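Side-chain contacts in ureidoglycolate hydrolase (Arabidopsis thaliana, PDB 4PXE), which catalyses the manganese-dependent hydrolysis of (S)-ureidoglycolate to glyoxylate, ammonium and carbon dioxide in the breakdown of purine nucleotides in plants: residues K398-S401 with H402-E405; G100-D103 with G104-V108; D25-S28 with S29-D32; G19-N22 with Q23-E26; R40-T44 with D45-S49. All coordinates share one frame; numbering follows the deposited sequence. Where two conformers were deposited one is given.

Contact 1. Residues K398-S401 with H402-E405; sequences KGYS and HKPE. With MN (manganese (II) ion), chain D.
Y400 lays its ring across the turn into 402-405, and two side chains from that segment approach it obliquely on the same side. K403 comes up to one flank, with CE 3.4 Å from Y400 CD1. E405 reaches the other flank through its first methylene, CB lying 3.6 Å from Y400 CD2, and its carboxylate plane is turned 59° from the ring. The opposite face of the ring is taken by K398 CB, 3.6 Å above the plane and over its centre, so the tyrosine is sandwiched between aliphatic groups. K403 reaches it with CG set between the backbone N and the carbonyl carbon (chi1 54°) and an otherwise extended chain. The ammonium passes beyond, K403 NZ standing 3.6 Å from Y400 CD1, and is bonded to the carbonyls of N241 and G242 of the second subunit.

At the bend between the segments the side chains part company. S401 OG is hydrogen-bonded to E406 and Q211. H402 swings its imidazole to the metal: CG stands anti to the carbonyl carbon (chi1 -78°), and NE2 binds manganese at 2.3 Å. The other ring nitrogen, ND1, is hydrogen-bonded to N294 O of the second subunit, which probably helps fix the ring rotation and is consistent with NE2 offering its lone pair to the metal. Water 1, 2.1 Å from the manganese, and water 2, whose position is doubtful, complete with D103 and E138 the surroundings of one ion in the two-metal site of this M20 peptidase-family amidohydrolase.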
loop_
_atom_site.group_PDB
_atom_site.type_symbol
_atom_site.label_atom_id
_atom_site.label_comp_id
_atom_site.label_asym_id
_atom_site.label_seq_id
_atom_site.Cartn_x
_atom_site.Cartn_y
_atom_site.Cartn_z
ATOM N N LYS A 398 -16.320 -4.688 25.431
ATOM C CA LYS A 398 -15.488 -3.474 25.444
ATOM C C LYS A 398 -15.762 -2.500 24.296
ATOM O O LYS A 398 -14.978 -1.581 24.041
ATOM C CB LYS A 398 -14.003 -3.833 25.555
ATOM C CG LYS A 398 -13.743 -4.634 26.828
ATOM C CD LYS A 398 -12.290 -4.874 27.122
ATOM C CE LYS A 398 -12.147 -5.497 28.506
ATOM N NZ LYS A 398 -12.779 -4.655 29.551
ATOM N N GLY A 399 -16.893 -2.694 23.625
ATOM C CA GLY A 399 -17.227 -1.890 22.467
ATOM C C GLY A 399 -16.433 -2.189 21.212
ATOM O O GLY A 399 -16.638 -1.520 20.201
ATOM N N TYR A 400 -15.556 -3.188 21.255
ATOM C CA TYR A 400 -14.634 -3.426 20.143
ATOM C C TYR A 400 -15.388 -3.738 18.857
ATOM O O TYR A 400 -16.327 -4.537 18.854
ATOM C CB TYR A 400 -13.749 -4.640 20.424
ATOM C CG TYR A 400 -12.791 -4.569 21.588
ATOM C CD1 TYR A 400 -12.139 -3.394 21.936
ATOM C CD2 TYR A 400 -12.528 -5.713 22.330
ATOM C CE1 TYR A 400 -11.228 -3.370 23.000
ATOM C CE2 TYR A 400 -11.634 -5.699 23.383
ATOM C CZ TYR A 400 -10.993 -4.531 23.713
ATOM O OH TYR A 400 -10.108 -4.535 24.779
ATOM N N SER A 401 -14.953 -3.133 17.756
ATOM C CA SER A 401 -15.488 -3.479 16.452
ATOM C C SER A 401 -14.464 -3.136 15.369
ATOM O O SER A 401 -13.504 -2.402 15.622
ATOM C CB SER A 401 -16.833 -2.783 16.219
ATOM O OG SER A 401 -17.516 -3.351 15.117
ATOM N N HIS A 402 -14.654 -3.696 14.180
ATOM C CA HIS A 402 -13.703 -3.548 13.071
ATOM C C HIS A 402 -12.323 -4.093 13.423
ATOM O O HIS A 402 -11.296 -3.598 12.954
ATOM C CB HIS A 402 -13.618 -2.095 12.591
ATOM C CG HIS A 402 -14.764 -1.685 11.729
ATOM N ND1 HIS A 402 -14.865 -0.431 11.164
ATOM C CD2 HIS A 402 -15.865 -2.367 11.335
ATOM C CE1 HIS A 402 -15.975 -0.360 10.455
ATOM N NE2 HIS A 402 -16.599 -1.522 10.537
ATOM N N LYS A 403 -12.322 -5.136 14.243
ATOM C CA LYS A 403 -11.099 -5.833 14.630
ATOM C C LYS A 403 -11.517 -7.189 15.200
ATOM O O LYS A 403 -12.668 -7.358 15.623
ATOM C CB LYS A 403 -10.247 -5.010 15.612
ATOM C CG LYS A 403 -10.950 -4.536 16.863
ATOM C CD LYS A 403 -9.992 -3.654 17.651
ATOM C CE LYS A 403 -10.666 -3.019 18.846
ATOM N NZ LYS A 403 -9.675 -2.175 19.581
ATOM N N PRO A 404 -10.597 -8.167 15.202
ATOM C CA PRO A 404 -10.986 -9.537 15.558
ATOM C C PRO A 404 -11.387 -9.738 17.021
ATOM O O PRO A 404 -11.947 -10.783 17.342
ATOM C CB PRO A 404 -9.730 -10.360 15.225
ATOM C CG PRO A 404 -8.622 -9.383 15.182
ATOM C CD PRO A 404 -9.229 -8.115 14.657
ATOM N N GLU A 405 -11.090 -8.768 17.877
ATOM C CA GLU A 405 -11.502 -8.808 19.286
ATOM C C GLU A 405 -13.000 -8.565 19.483
ATOM O O GLU A 405 -13.520 -8.760 20.584
ATOM C CB GLU A 405 -10.701 -7.782 20.092
ATOM C CG GLU A 405 -9.220 -8.125 20.251
ATOM C CD GLU A 405 -8.322 -7.562 19.152
ATOM O OE1 GLU A 405 -8.805 -7.076 18.106
ATOM O OE2 GLU A 405 -7.087 -7.595 19.358
HETATM MN MN MN D . -18.777 -1.999 9.928
HETATM O O HOH W 1 -20.803 -1.935 9.235
HETATM O O HOH W 2 -19.255 -0.884 11.297
#

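Contact 2. Residues G100-D103 with G104-V108; sequences GKYD and GVVGV. With MN (manganese (II) ion), chain C; MN (manganese (II) ion), chain D.
The two-manganese centre of the M20 peptidase family is bridged by D103, which sits directly before G104 and the start of helix 105-120 and whose carbonyl bonds back to V105. Its carboxylate uses one oxygen for each ion: D103 OD1 lies 2.2 Å from the manganese of chain C, and D103 OD2 is also 2.2 Å from that of chain D. Water 1 spans the same pair of metals. With CG anti to the backbone N (chi1 179°), the carboxylate is directed away from the helix and into the site. H92 and H208 join OD1 on the first ion, E138 and H402 join OD2 on the second, so a single side chain couples both coordination shells.

The backbone next to this ligand is tightly folded. G104 takes a positive phi of 77° as the centre of a classic gamma turn, closed by a weak bond from V105 N to D103 O at 2.8 Å. One residue earlier, Y102 O accepts from V106 N at 3.2 Å, nearly straight at the hydrogen (173°). Both bonds therefore tie the ligand-bearing loop to the first turn of the helix, while E406 holds the amides of Y102 and D103 from outside.

Side-chain packing lies behind. V105 rests its CB on a carbonyl, 3.5 Å from K101 O, and its CG1 branch packs on I24 and L27 of helix 17-28. The Y102 ring meets V106 edge-on: the methyl CG2 of V106 lies near the ring plane, 3.9 Å from Y102 CD1.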
loop_
_atom_site.group_PDB
_atom_site.type_symbol
_atom_site.label_atom_id
_atom_site.label_comp_id
_atom_site.label_asym_id
_atom_site.label_seq_id
_atom_site.Cartn_x
_atom_site.Cartn_y
_atom_site.Cartn_z
ATOM N N GLY A 100 -14.136 -8.228 12.526
ATOM C CA GLY A 100 -14.729 -9.253 13.373
ATOM C C GLY A 100 -15.823 -10.052 12.683
ATOM O O GLY A 100 -16.064 -9.879 11.486
ATOM N N LYS A 101 -16.499 -10.902 13.460
ATOM C CA LYS A 101 -17.482 -11.860 12.955
ATOM C C LYS A 101 -18.937 -11.443 13.215
ATOM O O LYS A 101 -19.861 -12.140 12.800
ATOM C CB LYS A 101 -17.288 -13.236 13.623
ATOM C CG LYS A 101 -15.865 -13.778 13.649
ATOM C CD LYS A 101 -15.816 -15.205 14.230
ATOM C CE LYS A 101 -16.308 -15.305 15.666
ATOM N NZ LYS A 101 -15.993 -16.667 16.247
ATOM N N TYR A 102 -19.136 -10.325 13.907
ATOM C CA TYR A 102 -20.465 -9.960 14.430
ATOM C C TYR A 102 -21.090 -8.738 13.754
ATOM O O TYR A 102 -22.317 -8.656 13.619
ATOM C CB TYR A 102 -20.401 -9.759 15.960
ATOM C CG TYR A 102 -19.975 -11.004 16.705
ATOM C CD1 TYR A 102 -20.921 -11.911 17.177
ATOM C CD2 TYR A 102 -18.627 -11.274 16.927
ATOM C CE1 TYR A 102 -20.533 -13.063 17.841
ATOM C CE2 TYR A 102 -18.232 -12.418 17.591
ATOM C CZ TYR A 102 -19.194 -13.305 18.047
ATOM O OH TYR A 102 -18.806 -14.457 18.709
ATOM N N ASP A 103 -20.245 -7.809 13.321
ATOM C CA ASP A 103 -20.707 -6.613 12.621
ATOM C C ASP A 103 -21.530 -7.009 11.397
ATOM O O ASP A 103 -21.066 -7.769 10.551
ATOM C CB ASP A 103 -19.479 -5.793 12.225
ATOM C CG ASP A 103 -19.824 -4.552 11.471
ATOM O OD1 ASP A 103 -20.964 -4.079 11.547
ATOM O OD2 ASP A 103 -18.927 -4.026 10.796
ATOM N N GLY A 104 -22.771 -6.531 11.330
ATOM C CA GLY A 104 -23.675 -6.877 10.234
ATOM C C GLY A 104 -24.290 -8.268 10.325
ATOM O O GLY A 104 -25.516 -8.448 10.227
ATOM N N VAL A 105 -23.418 -9.258 10.508
ATOM C CA VAL A 105 -23.837 -10.656 10.484
ATOM C C VAL A 105 -24.930 -10.955 11.514
ATOM O O VAL A 105 -25.885 -11.670 11.209
ATOM C CB VAL A 105 -22.637 -11.606 10.676
ATOM C CG1 VAL A 105 -23.101 -13.047 10.696
ATOM C CG2 VAL A 105 -21.621 -11.410 9.556
ATOM N N VAL A 106 -24.819 -10.386 12.712
ATOM C CA VAL A 106 -25.854 -10.612 13.728
ATOM C C VAL A 106 -27.249 -10.208 13.247
ATOM O O VAL A 106 -28.222 -10.927 13.496
ATOM C CB VAL A 106 -25.527 -9.900 15.057
ATOM C CG1 VAL A 106 -26.721 -9.949 16.015
ATOM C CG2 VAL A 106 -24.270 -10.515 15.700
ATOM N N GLY A 107 -27.352 -9.094 12.524
ATOM C CA GLY A 107 -28.650 -8.650 12.037
ATOM C C GLY A 107 -29.178 -9.401 10.828
ATOM O O GLY A 107 -30.352 -9.246 10.473
ATOM N N VAL A 108 -28.337 -10.214 10.195
ATOM C CA VAL A 108 -28.784 -11.059 9.087
ATOM C C VAL A 108 -29.144 -12.461 9.601
ATOM O O VAL A 108 -30.296 -12.915 9.473
ATOM C CB VAL A 108 -27.727 -11.156 7.964
ATOM C CG1 VAL A 108 -28.192 -12.128 6.877
ATOM C CG2 VAL A 108 -27.451 -9.785 7.357
HETATM MN MN MN C . -22.420 -2.891 10.420
HETATM MN MN MN D . -18.777 -1.999 9.928
HETATM O O HOH W 3 -24.145 -1.668 9.715
HETATM O O HOH W 1 -20.803 -1.935 9.235
HETATM O O HOH W 4 -21.996 -0.732 11.561
HETATM O O HOH W 2 -19.255 -0.884 11.297
#

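Contact 3. Residues D25-S28 with S29-D32; sequences DELS and SFSD
S29 grips E26 O twice. Its hydroxyl is the shorter donor, S29 OG to E26 O at 2.7 Å, lying in the carbonyl plane with a C=O...donor angle of 158°. The amide S29 N also reaches E26 O, at 3.1 Å, but 59° out of that plane, so one donor lies in the carbonyl plane and the other well above it. The hydroxyl can fold back over the helix because chi1 of 74° places OG between the backbone N and the carbonyl carbon. S28 is turned in a similar way and bonds OG to D25 O at 2.7 Å, so two successive carbonyls near the end of the helix, D25 O and E26 O, have hydroxyl partners.

Next along the chain, F30 N donates to L27 O at 3.1 Å. Helix 17-28 thus passes through i to i+3 bonds into the loop leading to strand 38-40, and F30 forms the centre of an inverse gamma turn that sends the chain onward. F30 O is held by R40.

Around this bend the aromatic ring lies beneath S29 OG, which stands 4.0 Å above the ring plane, over its centre. L27 meets F30 at about a right angle: its methyl CD1 approaches in the ring plane, 3.9 Å from F30 CD2. L27 also rests on A50 and Y53 and F30 on S49, all of helix 45-60, while S31 sets its CB 3.4 Å from S28 O and packs on V38.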
loop_
_atom_site.group_PDB
_atom_site.type_symbol
_atom_site.label_atom_id
_atom_site.label_comp_id
_atom_site.label_asym_id
_atom_site.label_seq_id
_atom_site.Cartn_x
_atom_site.Cartn_y
_atom_site.Cartn_z
ATOM N N ASP A 25 -20.014 -18.637 13.463
ATOM C CA ASP A 25 -18.690 -19.217 13.262
ATOM C C ASP A 25 -18.535 -19.786 11.853
ATOM O O ASP A 25 -17.507 -19.572 11.213
ATOM C CB ASP A 25 -18.424 -20.306 14.306
ATOM C CG ASP A 25 -18.335 -19.754 15.711
ATOM O OD1 ASP A 25 -18.064 -18.545 15.858
ATOM O OD2 ASP A 25 -18.537 -20.537 16.661
ATOM N N GLU A 26 -19.543 -20.506 11.372
ATOM C CA GLU A 26 -19.490 -21.034 10.012
ATOM C C GLU A 26 -19.355 -19.925 8.973
ATOM O O GLU A 26 -18.519 -20.015 8.066
ATOM C CB GLU A 26 -20.700 -21.925 9.719
ATOM C CG GLU A 26 -20.642 -23.243 10.484
ATOM C CD GLU A 26 -21.794 -24.178 10.179
ATOM O OE1 GLU A 26 -22.751 -23.770 9.487
ATOM O OE2 GLU A 26 -21.743 -25.339 10.648
ATOM N N LEU A 27 -20.148 -18.869 9.113
ATOM C CA LEU A 27 -20.058 -17.768 8.157
ATOM C C LEU A 27 -18.671 -17.108 8.163
ATOM O O LEU A 27 -18.167 -16.680 7.122
ATOM C CB LEU A 27 -21.155 -16.731 8.401
ATOM C CG LEU A 27 -21.436 -15.836 7.192
ATOM C CD1 LEU A 27 -22.155 -16.618 6.096
ATOM C CD2 LEU A 27 -22.239 -14.618 7.585
ATOM N N SER A 28 -18.042 -17.042 9.333
ATOM C CA SER A 28 -16.735 -16.410 9.454
ATOM C C SER A 28 -15.636 -17.157 8.699
ATOM O O SER A 28 -14.559 -16.599 8.462
ATOM C CB SER A 28 -16.344 -16.246 10.929
ATOM O OG SER A 28 -15.878 -17.464 11.491
ATOM N N SER A 29 -15.905 -18.410 8.325
ATOM C CA SER A 29 -14.922 -19.179 7.558
ATOM C C SER A 29 -14.781 -18.676 6.121
ATOM O O SER A 29 -13.779 -18.958 5.470
ATOM C CB SER A 29 -15.280 -20.668 7.559
ATOM O OG SER A 29 -16.387 -20.933 6.721
ATOM N N PHE A 30 -15.782 -17.941 5.633
ATOM C CA PHE A 30 -15.723 -17.361 4.290
ATOM C C PHE A 30 -14.966 -16.041 4.356
ATOM O O PHE A 30 -15.555 -14.966 4.417
ATOM C CB PHE A 30 -17.123 -17.167 3.708
ATOM C CG PHE A 30 -17.953 -18.423 3.697
ATOM C CD1 PHE A 30 -17.513 -19.555 3.026
ATOM C CD2 PHE A 30 -19.163 -18.473 4.363
ATOM C CE1 PHE A 30 -18.277 -20.712 3.015
ATOM C CE2 PHE A 30 -19.929 -19.621 4.353
ATOM C CZ PHE A 30 -19.480 -20.746 3.683
ATOM N N SER A 31 -13.647 -16.143 4.335
ATOM C CA SER A 31 -12.790 -15.016 4.672
ATOM C C SER A 31 -11.476 -15.067 3.920
ATOM O O SER A 31 -10.893 -16.143 3.758
ATOM C CB SER A 31 -12.500 -15.047 6.172
ATOM O OG SER A 31 -11.602 -14.024 6.542
ATOM N N ASP A 32 -10.999 -13.899 3.503
ATOM C CA ASP A 32 -9.673 -13.791 2.901
ATOM C C ASP A 32 -8.570 -13.533 3.931
ATOM O O ASP A 32 -7.390 -13.496 3.586
ATOM C CB ASP A 32 -9.660 -12.722 1.805
ATOM C CG ASP A 32 -10.263 -13.222 0.506
ATOM O OD1 ASP A 32 -10.044 -14.405 0.162
ATOM O OD2 ASP A 32 -10.966 -12.439 -0.165
#

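Contact 4. Residues G19-N22 with Q23-E26; sequences GLQN and QIDE
Helix 17-28 runs unbroken through both segments, with Q23 N, I24 N, D25 N and E26 N donating to G19 O, L20 O, Q21 O and N22 O in the regular i to i+4 pattern. The four bonds measure 2.9-3.0 Å, from E26 N to N22 O at the short end, and each donor is only modestly tilted from its carbonyl plane.

One side-chain bond follows the same spacing. Q21 NE2 reaches D25 OD1 at 3.0 Å, but the bond is weak: the angle at the hydrogen is 134°, and the amide and carboxylate planes stand 55° apart. The glutamine gets there by bending at chi2 (66°), which brings its amide back along the helix surface.

On another flank Q23 extends beyond CG, its CG 3.4 Å from G19 O. The side chains of Q23 and L20 cross at about a right angle, with Q23 OE1 3.9 Å from L20 CD1. I24 sits with CG1 3.4 Å from L20 O and turns its branches to V105 and V106 of helix 105-120, while L20 faces M413 and V417 of helix 410-429.

The same Q21 amide makes a second weak bond, to Y102 OH, and D25 OD1 also forms a salt bridge with K101. The glutamine thus bridges carboxylate and phenol without a strong bond to either, and the lysine probably stabilises the negative charge on D25 more than the amide does.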
loop_
_atom_site.group_PDB
_atom_site.type_symbol
_atom_site.label_atom_id
_atom_site.label_comp_id
_atom_site.label_asym_id
_atom_site.label_seq_id
_atom_site.Cartn_x
_atom_site.Cartn_y
_atom_site.Cartn_z
ATOM N N GLY A 19 -26.930 -22.607 18.463
ATOM C CA GLY A 19 -27.083 -22.811 17.030
ATOM C C GLY A 19 -26.771 -21.547 16.247
ATOM O O GLY A 19 -26.080 -21.581 15.212
ATOM N N LEU A 20 -27.263 -20.420 16.744
ATOM C CA LEU A 20 -26.943 -19.134 16.134
ATOM C C LEU A 20 -25.432 -18.850 16.197
ATOM O O LEU A 20 -24.834 -18.389 15.223
ATOM C CB LEU A 20 -27.747 -18.014 16.803
ATOM C CG LEU A 20 -27.528 -16.585 16.292
ATOM C CD1 LEU A 20 -27.767 -16.508 14.782
ATOM C CD2 LEU A 20 -28.456 -15.635 17.036
ATOM N N GLN A 21 -24.807 -19.147 17.333
ATOM C CA GLN A 21 -23.361 -19.003 17.440
ATOM C C GLN A 21 -22.628 -19.850 16.410
ATOM O O GLN A 21 -21.657 -19.398 15.801
ATOM C CB GLN A 21 -22.854 -19.358 18.843
ATOM C CG GLN A 21 -21.351 -19.211 18.959
ATOM C CD GLN A 21 -20.940 -17.780 18.808
ATOM O OE1 GLN A 21 -21.610 -16.886 19.327
ATOM N NE2 GLN A 21 -19.854 -17.541 18.087
ATOM N N ASN A 22 -23.086 -21.085 16.227
ATOM C CA ASN A 22 -22.473 -21.969 15.247
ATOM C C ASN A 22 -22.565 -21.383 13.838
ATOM O O ASN A 22 -21.623 -21.500 13.056
ATOM C CB ASN A 22 -23.094 -23.367 15.306
ATOM C CG ASN A 22 -22.775 -24.095 16.601
ATOM O OD1 ASN A 22 -21.873 -23.703 17.345
ATOM N ND2 ASN A 22 -23.509 -25.169 16.870
ATOM N N GLN A 23 -23.691 -20.740 13.524
ATOM C CA GLN A 23 -23.848 -20.094 12.217
ATOM C C GLN A 23 -22.905 -18.901 12.050
ATOM O O GLN A 23 -22.329 -18.700 10.979
ATOM C CB GLN A 23 -25.298 -19.686 11.991
ATOM C CG GLN A 23 -26.218 -20.894 11.860
ATOM C CD GLN A 23 -27.685 -20.525 11.760
ATOM O OE1 GLN A 23 -28.103 -19.440 12.176
ATOM N NE2 GLN A 23 -28.479 -21.430 11.212
ATOM N N ILE A 24 -22.732 -18.127 13.120
ATOM C CA ILE A 24 -21.784 -17.017 13.122
ATOM C C ILE A 24 -20.384 -17.540 12.815
ATOM O O ILE A 24 -19.666 -16.988 11.988
ATOM C CB ILE A 24 -21.800 -16.264 14.482
ATOM C CG1 ILE A 24 -23.106 -15.477 14.645
ATOM C CG2 ILE A 24 -20.597 -15.337 14.621
ATOM C CD1 ILE A 24 -23.053 -14.078 14.067
ATOM N N ASP A 25 -20.014 -18.637 13.463
ATOM C CA ASP A 25 -18.690 -19.217 13.262
ATOM C C ASP A 25 -18.535 -19.786 11.853
ATOM O O ASP A 25 -17.507 -19.572 11.213
ATOM C CB ASP A 25 -18.424 -20.306 14.306
ATOM C CG ASP A 25 -18.335 -19.754 15.711
ATOM O OD1 ASP A 25 -18.064 -18.545 15.858
ATOM O OD2 ASP A 25 -18.537 -20.537 16.661
ATOM N N GLU A 26 -19.543 -20.506 11.372
ATOM C CA GLU A 26 -19.490 -21.034 10.012
ATOM C C GLU A 26 -19.355 -19.925 8.973
ATOM O O GLU A 26 -18.519 -20.015 8.066
ATOM C CB GLU A 26 -20.700 -21.925 9.719
ATOM C CG GLU A 26 -20.642 -23.243 10.484
ATOM C CD GLU A 26 -21.794 -24.178 10.179
ATOM O OE1 GLU A 26 -22.751 -23.770 9.487
ATOM O OE2 GLU A 26 -21.743 -25.339 10.648
#

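Contact 5. Residues R40-T44 with D45-S49; sequences RVLYT and DKDVS
R40 leads out of strand 38-40 into a type II beta turn, V41 to T44, whose last residue is the N-cap of helix 45-60. The aliphatic part of R40 lies against the first turn of that helix, with CD 3.5 Å from K46 O. Its chain bends at chi3 (59°), and the guanidinium is held by the carbonyls of F30 and I93. Water 5, at the edge of the guanidinium and in its plane, accepts a weak bond from R40 NE and donates to D47 OD1.

V41 offers its carbonyl as a double acceptor. T44 N closes the turn on it at 3.1 Å, and T44 OG1 donates to V41 O at 2.7 Å, in the carbonyl plane and on a lone pair. L42 lies side by side with D47 and places its own CD1 over the centre of the Y43 ring, 3.4 Å above the plane.

Y43 has the positive phi (72°) that marks the third position of a type II turn. Its amide is bonded to the helix: Y43 N meets D47 OD2 at 2.8 Å, on the anti side and 31° out of the carboxylate plane. That oxygen also pairs with R51, so the carboxylate is gripped by a turn amide and by a salt bridge, which probably stabilise its negative charge.

At T44 the hydroxyl, with its proton given to V41 O, can accept the capping bond from D47 N, although at 3.5 Å this is weak. The regular helix starts alongside it, V48 N donating to T44 O at 3.0 Å.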
loop_
_atom_site.group_PDB
_atom_site.type_symbol
_atom_site.label_atom_id
_atom_site.label_comp_id
_atom_site.label_asym_id
_atom_site.label_seq_id
_atom_site.Cartn_x
_atom_site.Cartn_y
_atom_site.Cartn_z
ATOM N N ARG A 40 -14.079 -9.884 4.034
ATOM C CA ARG A 40 -15.018 -10.387 3.032
ATOM C C ARG A 40 -15.591 -9.239 2.231
ATOM O O ARG A 40 -16.460 -8.503 2.698
ATOM C CB ARG A 40 -16.126 -11.229 3.672
ATOM C CG ARG A 40 -17.071 -11.823 2.639
ATOM C CD ARG A 40 -17.922 -12.934 3.233
ATOM N NE ARG A 40 -18.724 -12.473 4.362
ATOM C CZ ARG A 40 -18.643 -12.968 5.597
ATOM N NH1 ARG A 40 -17.786 -13.942 5.890
ATOM N NH2 ARG A 40 -19.429 -12.483 6.546
ATOM N N VAL A 41 -15.084 -9.091 1.013
ATOM C CA VAL A 41 -15.363 -7.924 0.203
ATOM C C VAL A 41 -16.400 -8.200 -0.877
ATOM O O VAL A 41 -16.421 -9.281 -1.481
ATOM C CB VAL A 41 -14.042 -7.412 -0.423
ATOM C CG1 VAL A 41 -14.288 -6.192 -1.285
ATOM C CG2 VAL A 41 -13.043 -7.098 0.682
ATOM N N LEU A 42 -17.273 -7.212 -1.075
ATOM C CA LEU A 42 -18.304 -7.211 -2.107
ATOM C C LEU A 42 -17.874 -7.861 -3.421
ATOM O O LEU A 42 -16.868 -7.467 -4.006
ATOM C CB LEU A 42 -18.747 -5.766 -2.369
ATOM C CG LEU A 42 -19.697 -5.487 -3.533
ATOM C CD1 LEU A 42 -20.994 -6.262 -3.350
ATOM C CD2 LEU A 42 -19.972 -4.009 -3.622
ATOM N N TYR A 43 -18.655 -8.865 -3.837
ATOM C CA TYR A 43 -18.552 -9.567 -5.128
ATOM C C TYR A 43 -17.352 -10.505 -5.302
ATOM O O TYR A 43 -17.184 -11.097 -6.367
ATOM C CB TYR A 43 -18.641 -8.602 -6.325
ATOM C CG TYR A 43 -19.934 -7.826 -6.484
ATOM C CD1 TYR A 43 -21.169 -8.383 -6.155
ATOM C CD2 TYR A 43 -19.918 -6.533 -6.993
ATOM C CE1 TYR A 43 -22.346 -7.657 -6.321
ATOM C CE2 TYR A 43 -21.073 -5.802 -7.162
ATOM C CZ TYR A 43 -22.294 -6.365 -6.833
ATOM O OH TYR A 43 -23.436 -5.611 -7.005
ATOM N N THR A 44 -16.509 -10.646 -4.281
ATOM C CA THR A 44 -15.448 -11.639 -4.335
ATOM C C THR A 44 -16.006 -13.043 -4.128
ATOM O O THR A 44 -17.176 -13.218 -3.780
ATOM C CB THR A 44 -14.381 -11.385 -3.270
ATOM O OG1 THR A 44 -14.990 -11.483 -1.974
ATOM C CG2 THR A 44 -13.757 -9.993 -3.448
ATOM N N ASP A 45 -15.153 -14.044 -4.329
ATOM C CA ASP A 45 -15.546 -15.436 -4.125
ATOM C C ASP A 45 -16.052 -15.713 -2.701
ATOM O O ASP A 45 -17.043 -16.426 -2.520
ATOM C CB ASP A 45 -14.420 -16.403 -4.526
ATOM C CG ASP A 45 -13.184 -16.275 -3.655
ATOM O OD1 ASP A 45 -12.935 -15.181 -3.104
ATOM O OD2 ASP A 45 -12.449 -17.280 -3.529
ATOM N N LYS A 46 -15.389 -15.134 -1.702
ATOM C CA LYS A 46 -15.833 -15.289 -0.313
ATOM C C LYS A 46 -17.223 -14.687 -0.096
ATOM O O LYS A 46 -18.045 -15.265 0.620
ATOM C CB LYS A 46 -14.824 -14.656 0.657
ATOM C CG LYS A 46 -13.390 -15.174 0.518
ATOM C CD LYS A 46 -13.348 -16.694 0.558
ATOM C CE LYS A 46 -11.910 -17.211 0.526
ATOM N NZ LYS A 46 -11.195 -16.783 -0.701
ATOM N N ASP A 47 -17.484 -13.531 -0.703
ATOM C CA ASP A 47 -18.805 -12.908 -0.636
ATOM C C ASP A 47 -19.868 -13.815 -1.246
ATOM O O ASP A 47 -20.940 -14.009 -0.666
ATOM C CB ASP A 47 -18.799 -11.553 -1.355
ATOM C CG ASP A 47 -20.129 -10.815 -1.254
ATOM O OD1 ASP A 47 -20.771 -10.863 -0.187
ATOM O OD2 ASP A 47 -20.534 -10.169 -2.241
ATOM N N VAL A 48 -19.560 -14.380 -2.413
ATOM C CA VAL A 48 -20.488 -15.278 -3.089
ATOM C C VAL A 48 -20.814 -16.508 -2.221
ATOM O O VAL A 48 -21.975 -16.906 -2.110
ATOM C CB VAL A 48 -19.961 -15.689 -4.493
ATOM C CG1 VAL A 48 -20.849 -16.783 -5.106
ATOM C CG2 VAL A 48 -19.896 -14.478 -5.412
ATOM N N SER A 49 -19.796 -17.087 -1.589
ATOM C CA SER A 49 -20.003 -18.219 -0.681
ATOM C C SER A 49 -20.909 -17.856 0.499
ATOM O O SER A 49 -21.793 -18.628 0.884
ATOM C CB SER A 49 -18.665 -18.744 -0.164
ATOM O OG SER A 49 -17.910 -19.311 -1.217
HETATM O O HOH W 5 -20.087 -10.772 2.228
#

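How the contacts relate
Along the chain the order is contact 4, 3, 5, 2, 1. Contact 4 lies within helix 17-28 and contact 3 covers its last turn and the loop beyond; they share D25 and E26, with centres about 10 Å apart. Contact 5 begins helix 45-60 and touches contact 3 through the D32-K46 salt bridge. Contact 2 lies about 11 Å, centre to centre, from both contacts 3 and 4. It joins them through the K101-D25 salt bridge and through V105, which packs on I24 and L27. Contacts 1 and 2, about 12 Å apart between centres, meet at one manganese, bound by H402 and D103. Helix 17-28 therefore backs the metal-bearing loop of contact 2, whereas contact 1 also touches the second subunit.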